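Local atomic coordinates of CofB (Escherichia coli, PDB entry 5AX6), a protein that serves as a trimeric minor pilin of the CFA/III type IVb pilus of enterotoxigenic bacteria and probably takes part in pilus assembly. Residues 419-429 against 472-480. Sequence-based numbering, arbitrary orientation.
Sequences YQADFSSLAGN and YLNPKFLSV
K476 bonds both Y419 and F423 from a type I beta turn, P475 to L478, in the connection between strands 468-473 and 478-487 of the C-terminal domain. Through the carbonyl and side chain of K476 this turn grips segment 419-429, part of the long loop between strands 398-409 and 438-448. The K476 carbonyl accepts the amide of F423, N to O 2.8 Å with an N-H...O angle of 165°, the one backbone bond between the segments. The F423 ring packs on the turn, its CE2 3.2 Å from F477 O. The K476 side chain reaches toward the Y419 end of the segment: beyond CG it is fully extended, a reach that suits lysine, and brings NZ to 2.6 Å from the carbonyl O of Y419. K476 NZ also bonds S357 and gives a hydrogen to a water that in turn donates to OD2 of D422, so the opposite charges meet through solvent, K476 NZ and D422 OD2 lying 4.5 Å apart, beyond a salt bridge. A methionine in place of K476 would probably leave the Y419 carbonyl and this water without their donor, and D422 without its nearby positive charge. OD1 of D422 accepts the amide of S424, closing an Asx turn, a place that suits an aspartate, and also takes the S424 hydroxyl, which comes from above the carboxylate plane. The carbonyl of A421, by contrast, is buried without any polar partner; it lies against CE of K476 and the edge of the F477 ring. Small A421 lets its CB approach CB of F477 to 3.6 Å, and F477 joins Y419 and Y472 in an aromatic cluster backed by L362. The two tyrosine rings meet obliquely, planes at 79°. Y472 OH bonds the D411 carbonyl and accepts a hydrogen from a water 2.7 Å away; the same water lies 2.6 Å from Y419 OH.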
# COMPACT_ATOMS: atom_id res chain seq x y z
N TYR A 419 -21.46 46.04 36.52
CA TYR A 419 -20.19 45.89 35.82
C TYR A 419 -20.47 45.74 34.33
O TYR A 419 -21.14 44.80 33.90
CB TYR A 419 -19.40 44.68 36.36
CG TYR A 419 -19.01 44.83 37.82
CD1 TYR A 419 -17.79 45.38 38.19
CD2 TYR A 419 -19.88 44.45 38.84
CE1 TYR A 419 -17.43 45.52 39.52
CE2 TYR A 419 -19.54 44.59 40.17
CZ TYR A 419 -18.32 45.13 40.50
OH TYR A 419 -17.98 45.28 41.83
N GLN A 420 -19.99 46.70 33.54
CA GLN A 420 -20.35 46.75 32.12
C GLN A 420 -19.37 45.98 31.22
O GLN A 420 -19.76 45.50 30.16
CB GLN A 420 -20.45 48.21 31.65
CG GLN A 420 -21.57 49.01 32.32
CD GLN A 420 -22.93 48.31 32.23
OE1 GLN A 420 -23.22 47.58 31.28
NE2 GLN A 420 -23.76 48.53 33.24
N ALA A 421 -18.11 45.86 31.62
CA ALA A 421 -17.13 45.15 30.80
C ALA A 421 -17.52 43.67 30.67
O ALA A 421 -17.93 43.04 31.64
CB ALA A 421 -15.74 45.30 31.39
N ASP A 422 -17.40 43.13 29.46
CA ASP A 422 -17.88 41.79 29.18
C ASP A 422 -17.09 41.21 28.00
O ASP A 422 -17.15 41.73 26.89
CB ASP A 422 -19.39 41.82 28.87
CG ASP A 422 -20.01 40.44 28.77
OD1 ASP A 422 -19.30 39.46 28.46
OD2 ASP A 422 -21.24 40.33 29.00
N PHE A 423 -16.35 40.14 28.24
CA PHE A 423 -15.51 39.57 27.18
C PHE A 423 -16.04 38.22 26.72
O PHE A 423 -15.30 37.41 26.15
CB PHE A 423 -14.05 39.46 27.66
CG PHE A 423 -13.42 40.80 27.99
CD1 PHE A 423 -13.76 41.94 27.27
CD2 PHE A 423 -12.47 40.90 28.99
CE1 PHE A 423 -13.19 43.17 27.57
CE2 PHE A 423 -11.87 42.13 29.29
CZ PHE A 423 -12.24 43.27 28.59
N SER A 424 -17.33 37.98 26.92
CA SER A 424 -17.89 36.68 26.58
C SER A 424 -17.84 36.39 25.07
O SER A 424 -17.83 35.23 24.66
CB SER A 424 -19.33 36.56 27.11
OG SER A 424 -20.19 37.48 26.46
N SER A 425 -17.82 37.45 24.26
CA SER A 425 -17.74 37.29 22.80
C SER A 425 -16.55 38.04 22.24
O SER A 425 -16.50 39.27 22.28
CB SER A 425 -19.02 37.77 22.12
OG SER A 425 -20.13 37.05 22.61
N LEU A 426 -15.59 37.29 21.70
CA LEU A 426 -14.34 37.87 21.22
C LEU A 426 -14.55 38.98 20.18
O LEU A 426 -13.79 39.94 20.12
CB LEU A 426 -13.47 36.75 20.62
CG LEU A 426 -12.14 37.13 19.98
CD1 LEU A 426 -11.23 37.86 20.98
CD2 LEU A 426 -11.48 35.87 19.40
N ALA A 427 -15.59 38.86 19.36
CA ALA A 427 -15.84 39.85 18.31
C ALA A 427 -16.39 41.16 18.86
O ALA A 427 -16.42 42.18 18.15
CB ALA A 427 -16.79 39.28 17.25
N GLY A 428 -16.82 41.16 20.12
CA GLY A 428 -17.36 42.38 20.71
C GLY A 428 -16.70 42.84 22.00
O GLY A 428 -17.33 43.56 22.79
N ASN A 429 -15.44 42.47 22.22
CA ASN A 429 -14.76 42.79 23.49
C ASN A 429 -14.62 44.29 23.77
O ASN A 429 -14.59 44.71 24.92
CB ASN A 429 -13.37 42.12 23.54
CG ASN A 429 -13.44 40.63 23.91
OD1 ASN A 429 -14.50 40.13 24.31
ND2 ASN A 429 -12.31 39.93 23.80
N TYR A 472 -12.01 39.92 42.81
CA TYR A 472 -13.12 39.39 42.03
C TYR A 472 -12.94 37.90 41.76
O TYR A 472 -11.81 37.43 41.56
CB TYR A 472 -13.25 40.13 40.69
CG TYR A 472 -13.51 41.62 40.76
CD1 TYR A 472 -14.46 42.16 41.62
CD2 TYR A 472 -12.82 42.49 39.92
CE1 TYR A 472 -14.69 43.54 41.66
CE2 TYR A 472 -13.03 43.85 39.95
CZ TYR A 472 -13.97 44.37 40.82
OH TYR A 472 -14.18 45.73 40.82
N LEU A 473 -14.05 37.16 41.75
CA LEU A 473 -14.07 35.74 41.42
C LEU A 473 -14.66 35.48 40.03
O LEU A 473 -15.76 35.92 39.74
CB LEU A 473 -14.88 34.96 42.46
CG LEU A 473 -15.08 33.47 42.16
CD1 LEU A 473 -13.76 32.72 42.28
CD2 LEU A 473 -16.14 32.86 43.09
N ASN A 474 -13.92 34.74 39.20
CA ASN A 474 -14.42 34.32 37.88
C ASN A 474 -15.21 35.37 37.11
O ASN A 474 -16.37 35.15 36.77
CB ASN A 474 -15.29 33.08 38.04
CG ASN A 474 -14.57 31.93 38.71
OD1 ASN A 474 -13.35 31.79 38.59
ND2 ASN A 474 -15.31 31.10 39.44
N PRO A 475 -14.59 36.52 36.83
CA PRO A 475 -15.28 37.67 36.24
C PRO A 475 -15.46 37.62 34.71
O PRO A 475 -14.59 37.13 34.00
CB PRO A 475 -14.38 38.85 36.62
CG PRO A 475 -13.03 38.27 36.79
CD PRO A 475 -13.18 36.81 37.15
N LYS A 476 -16.60 38.12 34.23
CA LYS A 476 -16.88 38.16 32.80
C LYS A 476 -15.94 39.10 32.06
O LYS A 476 -15.90 39.09 30.82
CB LYS A 476 -18.33 38.60 32.54
CG LYS A 476 -18.63 39.99 33.11
CD LYS A 476 -19.98 40.51 32.66
CE LYS A 476 -20.23 41.90 33.25
NZ LYS A 476 -21.62 42.37 33.02
N PHE A 477 -15.21 39.93 32.80
CA PHE A 477 -14.24 40.82 32.16
C PHE A 477 -12.82 40.28 32.27
O PHE A 477 -11.83 41.03 32.29
CB PHE A 477 -14.34 42.25 32.72
CG PHE A 477 -14.54 42.32 34.21
CD1 PHE A 477 -13.46 42.28 35.08
CD2 PHE A 477 -15.82 42.49 34.75
CE1 PHE A 477 -13.65 42.38 36.47
CE2 PHE A 477 -16.02 42.59 36.13
CZ PHE A 477 -14.93 42.53 36.98
N LEU A 478 -12.73 38.95 32.31
CA LEU A 478 -11.47 38.22 32.15
C LEU A 478 -11.77 37.09 31.19
O LEU A 478 -12.69 36.30 31.43
CB LEU A 478 -10.94 37.68 33.48
CG LEU A 478 -9.72 36.75 33.38
CD1 LEU A 478 -8.53 37.50 32.80
CD2 LEU A 478 -9.34 36.12 34.75
N SER A 479 -11.03 37.00 30.09
CA SER A 479 -11.24 35.90 29.17
C SER A 479 -9.92 35.22 28.87
O SER A 479 -8.86 35.82 29.03
CB SER A 479 -11.90 36.38 27.88
OG SER A 479 -11.05 37.26 27.16
N VAL A 480 -10.00 33.97 28.43
CA VAL A 480 -8.80 33.18 28.21
C VAL A 480 -8.90 32.39 26.92
O VAL A 480 -10.01 32.05 26.49
CB VAL A 480 -8.55 32.19 29.37
CG1 VAL A 480 -8.10 32.92 30.63
CG2 VAL A 480 -9.79 31.30 29.61
O HOH W 1 -16.05 47.00 42.33
O HOH W 2 -22.45 42.23 30.59